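Local atomic coordinates of protein similar to metal-dependent hydrolase (Staphylococcus aureus subsp. aureus Mu50, PDB entry 3ESH), a protein that is probably a metal-dependent hydrolase of the metallo-beta-lactamase superfamily, its substrate not established. Residues Asp5-Leu11 against His49-Thr55; Lys99-Leu105 against Phe126-Val132. All coordinates share one frame; numbering follows the deposited sequence.

Contact 1. Residues Asp5-Leu11 against His49-Thr55; sequences DISIHYL and HPILIQT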
# COMPACT_ATOMS: atom_id res chain seq x y z
N ASP A 5 -12.46 -3.76 40.25
CA ASP A 5 -13.77 -3.22 40.58
C ASP A 5 -14.80 -3.59 39.53
O ASP A 5 -16.00 -3.35 39.71
CB ASP A 5 -13.73 -1.69 40.69
CG ASP A 5 -12.76 -1.20 41.75
OD1 ASP A 5 -12.71 -1.81 42.85
OD2 ASP A 5 -12.04 -0.21 41.50
N ILE A 6 -14.34 -4.19 38.43
CA ILE A 6 -15.24 -4.56 37.34
C ILE A 6 -15.85 -5.95 37.46
O ILE A 6 -15.15 -6.93 37.75
CB ILE A 6 -14.53 -4.43 35.97
CG1 ILE A 6 -13.99 -3.01 35.79
CG2 ILE A 6 -15.49 -4.78 34.85
CD1 ILE A 6 -13.30 -2.75 34.47
N SER A 7 -17.15 -6.03 37.25
CA SER A 7 -17.85 -7.31 37.30
C SER A 7 -18.09 -7.79 35.85
O SER A 7 -18.56 -7.03 35.00
CB SER A 7 -19.16 -7.14 38.06
OG SER A 7 -19.75 -8.40 38.32
N ILE A 8 -17.77 -9.05 35.57
CA ILE A 8 -17.93 -9.60 34.23
C ILE A 8 -18.82 -10.84 34.23
O ILE A 8 -18.62 -11.73 35.04
CB ILE A 8 -16.57 -9.99 33.62
CG1 ILE A 8 -15.66 -8.76 33.50
CG2 ILE A 8 -16.77 -10.63 32.27
CD1 ILE A 8 -16.13 -7.74 32.49
N HIS A 9 -19.80 -10.89 33.33
CA HIS A 9 -20.70 -12.04 33.21
C HIS A 9 -21.07 -12.30 31.77
O HIS A 9 -20.80 -11.48 30.89
CB HIS A 9 -21.99 -11.81 33.99
CG HIS A 9 -21.79 -11.59 35.45
ND1 HIS A 9 -21.75 -10.33 36.01
CD2 HIS A 9 -21.58 -12.46 36.46
CE1 HIS A 9 -21.52 -10.44 37.31
NE2 HIS A 9 -21.41 -11.72 37.61
N TYR A 10 -21.68 -13.45 31.51
CA TYR A 10 -22.11 -13.78 30.17
C TYR A 10 -23.64 -13.84 30.09
O TYR A 10 -24.31 -14.07 31.10
CB TYR A 10 -21.48 -15.11 29.71
CG TYR A 10 -21.82 -16.32 30.53
CD1 TYR A 10 -23.10 -16.89 30.47
CD2 TYR A 10 -20.87 -16.93 31.35
CE1 TYR A 10 -23.41 -18.03 31.21
CE2 TYR A 10 -21.18 -18.07 32.09
CZ TYR A 10 -22.45 -18.62 32.02
OH TYR A 10 -22.75 -19.75 32.76
N LEU A 11 -24.19 -13.60 28.90
CA LEU A 11 -25.63 -13.61 28.69
C LEU A 11 -25.98 -14.56 27.55
O LEU A 11 -25.33 -14.56 26.49
CB LEU A 11 -26.11 -12.21 28.34
CG LEU A 11 -25.59 -11.05 29.18
CD1 LEU A 11 -25.87 -9.73 28.47
CD2 LEU A 11 -26.23 -11.09 30.57
N HIS A 49 -23.09 -15.96 23.19
CA HIS A 49 -23.34 -15.35 24.50
C HIS A 49 -22.64 -14.02 24.74
O HIS A 49 -21.44 -13.97 25.03
CB HIS A 49 -22.94 -16.32 25.63
CG HIS A 49 -23.73 -17.60 25.65
ND1 HIS A 49 -24.89 -17.79 24.95
CD2 HIS A 49 -23.50 -18.76 26.31
CE1 HIS A 49 -25.35 -19.01 25.16
NE2 HIS A 49 -24.52 -19.62 25.98
N PRO A 50 -23.38 -12.91 24.65
CA PRO A 50 -22.73 -11.61 24.88
C PRO A 50 -22.08 -11.51 26.26
O PRO A 50 -22.45 -12.21 27.18
CB PRO A 50 -23.87 -10.63 24.68
CG PRO A 50 -24.65 -11.29 23.58
CD PRO A 50 -24.72 -12.72 24.08
N ILE A 51 -21.10 -10.62 26.38
CA ILE A 51 -20.39 -10.43 27.63
C ILE A 51 -20.82 -9.16 28.34
O ILE A 51 -20.58 -8.05 27.85
CB ILE A 51 -18.86 -10.39 27.38
CG1 ILE A 51 -18.42 -11.72 26.76
CG2 ILE A 51 -18.11 -10.10 28.68
CD1 ILE A 51 -16.95 -11.79 26.41
N LEU A 52 -21.46 -9.31 29.49
CA LEU A 52 -21.92 -8.17 30.28
C LEU A 52 -20.79 -7.64 31.15
O LEU A 52 -20.20 -8.37 31.94
CB LEU A 52 -23.09 -8.57 31.19
CG LEU A 52 -23.56 -7.51 32.19
CD1 LEU A 52 -23.96 -6.24 31.45
CD2 LEU A 52 -24.74 -8.04 33.00
N ILE A 53 -20.47 -6.36 30.98
CA ILE A 53 -19.41 -5.72 31.75
C ILE A 53 -19.99 -4.59 32.58
O ILE A 53 -20.58 -3.66 32.02
CB ILE A 53 -18.34 -5.08 30.86
CG1 ILE A 53 -17.72 -6.13 29.93
CG2 ILE A 53 -17.28 -4.43 31.73
CD1 ILE A 53 -16.65 -5.56 29.02
N GLN A 54 -19.83 -4.66 33.90
CA GLN A 54 -20.34 -3.61 34.78
C GLN A 54 -19.24 -2.93 35.57
O GLN A 54 -18.57 -3.56 36.36
CB GLN A 54 -21.39 -4.18 35.75
CG GLN A 54 -22.69 -4.57 35.09
CD GLN A 54 -23.69 -5.18 36.05
OE1 GLN A 54 -23.54 -6.32 36.49
NE2 GLN A 54 -24.73 -4.42 36.37
N THR A 55 -19.06 -1.64 35.34
CA THR A 55 -18.07 -0.88 36.08
C THR A 55 -18.89 -0.14 37.14
O THR A 55 -20.12 -0.24 37.15
CB THR A 55 -17.36 0.16 35.19
OG1 THR A 55 -18.29 1.18 34.80
CG2 THR A 55 -16.80 -0.51 33.95

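Contact 2. Residues Lys99-Leu105 against Phe126-Val132; sequences KDIDYVL and FENAIHV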
# COMPACT_ATOMS: atom_id res chain seq x y z
N LYS A 99 -32.08 -1.31 28.69
CA LYS A 99 -32.30 0.13 28.69
C LYS A 99 -31.33 0.75 29.69
O LYS A 99 -31.11 1.96 29.70
CB LYS A 99 -33.75 0.38 29.09
CG LYS A 99 -34.24 1.80 28.89
CD LYS A 99 -35.75 1.90 28.99
CE LYS A 99 -36.44 1.12 27.88
NZ LYS A 99 -37.92 1.32 27.89
N ASP A 100 -30.74 -0.10 30.51
CA ASP A 100 -29.77 0.33 31.51
C ASP A 100 -28.37 0.13 30.94
O ASP A 100 -27.36 0.40 31.60
CB ASP A 100 -29.94 -0.50 32.79
CG ASP A 100 -31.29 -0.28 33.43
OD1 ASP A 100 -31.56 0.88 33.81
OD2 ASP A 100 -32.08 -1.25 33.55
N ILE A 101 -28.33 -0.34 29.70
CA ILE A 101 -27.09 -0.58 29.00
C ILE A 101 -26.61 0.73 28.40
O ILE A 101 -27.34 1.41 27.68
CB ILE A 101 -27.28 -1.62 27.89
CG1 ILE A 101 -27.82 -2.92 28.50
CG2 ILE A 101 -25.97 -1.86 27.15
CD1 ILE A 101 -26.92 -3.51 29.58
N ASP A 102 -25.36 1.08 28.71
CA ASP A 102 -24.75 2.31 28.24
C ASP A 102 -23.96 2.14 26.94
O ASP A 102 -24.00 3.00 26.06
CB ASP A 102 -23.85 2.87 29.34
CG ASP A 102 -24.63 3.22 30.59
OD1 ASP A 102 -25.46 4.16 30.53
OD2 ASP A 102 -24.42 2.55 31.63
N TYR A 103 -23.23 1.04 26.82
CA TYR A 103 -22.44 0.81 25.62
C TYR A 103 -22.55 -0.61 25.08
O TYR A 103 -22.56 -1.58 25.85
CB TYR A 103 -20.96 1.09 25.88
CG TYR A 103 -20.59 2.54 26.13
CD1 TYR A 103 -20.35 3.41 25.07
CD2 TYR A 103 -20.43 3.03 27.43
CE1 TYR A 103 -19.94 4.73 25.29
CE2 TYR A 103 -20.03 4.34 27.66
CZ TYR A 103 -19.78 5.18 26.59
OH TYR A 103 -19.35 6.46 26.81
N VAL A 104 -22.66 -0.72 23.76
CA VAL A 104 -22.68 -2.02 23.10
C VAL A 104 -21.43 -1.93 22.24
O VAL A 104 -21.39 -1.16 21.27
CB VAL A 104 -23.93 -2.23 22.20
CG1 VAL A 104 -23.77 -3.52 21.39
CG2 VAL A 104 -25.20 -2.31 23.07
N LEU A 105 -20.38 -2.66 22.62
CA LEU A 105 -19.11 -2.66 21.88
C LEU A 105 -19.12 -3.88 20.99
O LEU A 105 -19.33 -4.97 21.48
CB LEU A 105 -17.94 -2.75 22.84
CG LEU A 105 -18.03 -1.89 24.10
CD1 LEU A 105 -16.77 -2.15 24.93
CD2 LEU A 105 -18.17 -0.39 23.74
N PHE A 126 -31.82 -2.26 23.22
CA PHE A 126 -30.77 -1.35 23.72
C PHE A 126 -30.83 0.11 23.22
O PHE A 126 -29.86 0.63 22.65
CB PHE A 126 -29.37 -1.93 23.42
CG PHE A 126 -29.17 -3.32 23.97
CD1 PHE A 126 -28.87 -4.38 23.12
CD2 PHE A 126 -29.32 -3.57 25.32
CE1 PHE A 126 -28.72 -5.68 23.63
CE2 PHE A 126 -29.17 -4.86 25.83
CZ PHE A 126 -28.88 -5.91 25.00
N GLU A 127 -31.96 0.77 23.48
CA GLU A 127 -32.28 2.15 23.08
C GLU A 127 -31.42 3.31 23.60
O GLU A 127 -31.27 4.32 22.89
CB GLU A 127 -33.72 2.48 23.46
CG GLU A 127 -34.75 1.46 23.01
CD GLU A 127 -36.15 1.76 23.55
OE1 GLU A 127 -36.99 0.82 23.56
OE2 GLU A 127 -36.42 2.92 23.96
N ASN A 128 -30.90 3.22 24.81
CA ASN A 128 -30.09 4.30 25.37
C ASN A 128 -28.59 4.06 25.23
O ASN A 128 -27.79 4.91 25.61
CB ASN A 128 -30.41 4.51 26.85
CG ASN A 128 -31.87 4.75 27.11
OD1 ASN A 128 -32.48 5.64 26.52
ND2 ASN A 128 -32.45 3.96 28.00
N ALA A 129 -28.22 2.92 24.67
CA ALA A 129 -26.81 2.58 24.52
C ALA A 129 -26.09 3.16 23.32
O ALA A 129 -26.64 3.23 22.22
CB ALA A 129 -26.64 1.06 24.53
N ILE A 130 -24.86 3.58 23.56
CA ILE A 130 -24.02 4.09 22.50
C ILE A 130 -23.42 2.83 21.87
O ILE A 130 -22.96 1.94 22.58
CB ILE A 130 -22.89 4.98 23.07
CG1 ILE A 130 -23.47 6.32 23.52
CG2 ILE A 130 -21.79 5.18 22.04
CD1 ILE A 130 -22.47 7.22 24.20
N HIS A 131 -23.43 2.74 20.54
CA HIS A 131 -22.88 1.58 19.86
C HIS A 131 -21.55 1.90 19.19
O HIS A 131 -21.45 2.81 18.37
CB HIS A 131 -23.89 1.03 18.85
CG HIS A 131 -25.14 0.49 19.48
ND1 HIS A 131 -25.73 -0.68 19.06
CD2 HIS A 131 -25.87 0.93 20.52
CE1 HIS A 131 -26.78 -0.94 19.82
NE2 HIS A 131 -26.88 0.02 20.72
N VAL A 132 -20.52 1.14 19.56
CA VAL A 132 -19.17 1.35 19.05
C VAL A 132 -18.72 0.27 18.07
O VAL A 132 -18.75 -0.92 18.38
CB VAL A 132 -18.19 1.40 20.23
CG1 VAL A 132 -16.82 1.80 19.77
CG2 VAL A 132 -18.72 2.38 21.25

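Contact 1. Residues Asp5-Leu11 against His49-Thr55
Ser7 and Gln54 exchange a pair of backbone hydrogen bonds, and His9 and Leu52 do the same two residues along, which zips strands 6-10 and 51-54 together as antiparallel neighbours. Gln54 N reaches Ser7 O at 2.9 Å, nearly straight at 175°. In the second pair the return bond from Leu52 N to His9 O, 2.7 Å, is less straight, 138° at the hydrogen. Past the last strand pair, Leu11 N still bonds to Pro50 O at 2.8 Å; Pro50 N has no hydrogen to return to Leu11 O.

The apolar contacts fall on both faces. On the face of Ile8, Ile51 and Ile53, the bent second torsion of Ile8 (chi2 -67°) lays Ile8 CD1 alongside Ile53, 3.4 Å from Ile53 CG1, while the other branch, Ile8 CG2, meets Ile51 CG2 at 3.9 Å. Ile6 CG2 comes across to Ile53 CG2, 3.6 Å away. On the other face Leu11 crosses Leu52, Leu11 CG lying 4.1 Å from Leu52 CB.

The polar end of Gln54 turns to a residue beyond the pair, NE2 being hydrogen-bonded to Asn59 OD1. Separately, the Tyr10 ring makes a cation-pi contact with Arg273.

Main-chain bonds thus set the register, while the isoleucine face packs on Ile194 of strand 190-196, in the second large sheet, and helix 87-92 covers the Leu11 end of the other face through Ile87 and Leu91. This layering is consistent with the alpha-beta/beta-alpha sandwich of metallo-beta-lactamases.

Contact 2. Residues Lys99-Leu105 against Phe126-Val132
This is a parallel strand pairing within the metallo-beta-lactamase superfamily region, the two strands of a beta-alpha-beta unit in one sheet of its sandwich; helix 111-114 lies on the connection between 103-105 and 130-134. Asp102 O accepts from Ile130 N at 2.7 Å, Ile130 O from Val104 N at 2.9 Å, and Val104 O from Val132 N at 3.0 Å, the staggered ladder of parallel strands.

Val104 and His131 lie side by side, and Val104 CB sits over the imidazole face, 3.8 Å from the His131 ring centroid and 4° off the normal, a CH-pi contact. On the other face of the sheet, with Leu105 and Val132, the Tyr103 ring runs beside Ile130, Tyr103 CD1 being 3.6 Å from Ile130 CB. Before the strands, Ile101 CG1 crosses to Phe126 CE2 at 3.6 Å. At the exposed end Asn128 ND2 gives a straight bond (167°) to a lone pair of Lys99 O, 2.9 Å away.

Strand 59-61 flanks 103-105 and strand 164-167 flanks 130-134. Helix 87-92 meets Phe126, strand 177-181 of the second large sheet packs on Leu105 and Val132, and Gln242 of a second subunit touches Ile130.

In the fold
Both contacts belong to the same mixed sheet, where strand 59-61 stands between strands 51-54 and 103-105; their centres are about 14 Å apart and they do not touch. Contact 1 lies in the antiparallel part and joins segments separated by a longer piece of chain (37 residues against 20), whereas contact 2 lies in the parallel part, closed by a short beta-alpha-beta crossover. Both are largely buried, contact 1 with partly exposed residues on one face and contact 2 with an exposed Lys99-Asn128 end. Isoleucines and leucines supply most of the side-chain packing in contact 1; contact 2 adds aromatic rings. Helix 87-92 reaches both, through Leu11 and Phe126, and the second large sheet covers the reverse side.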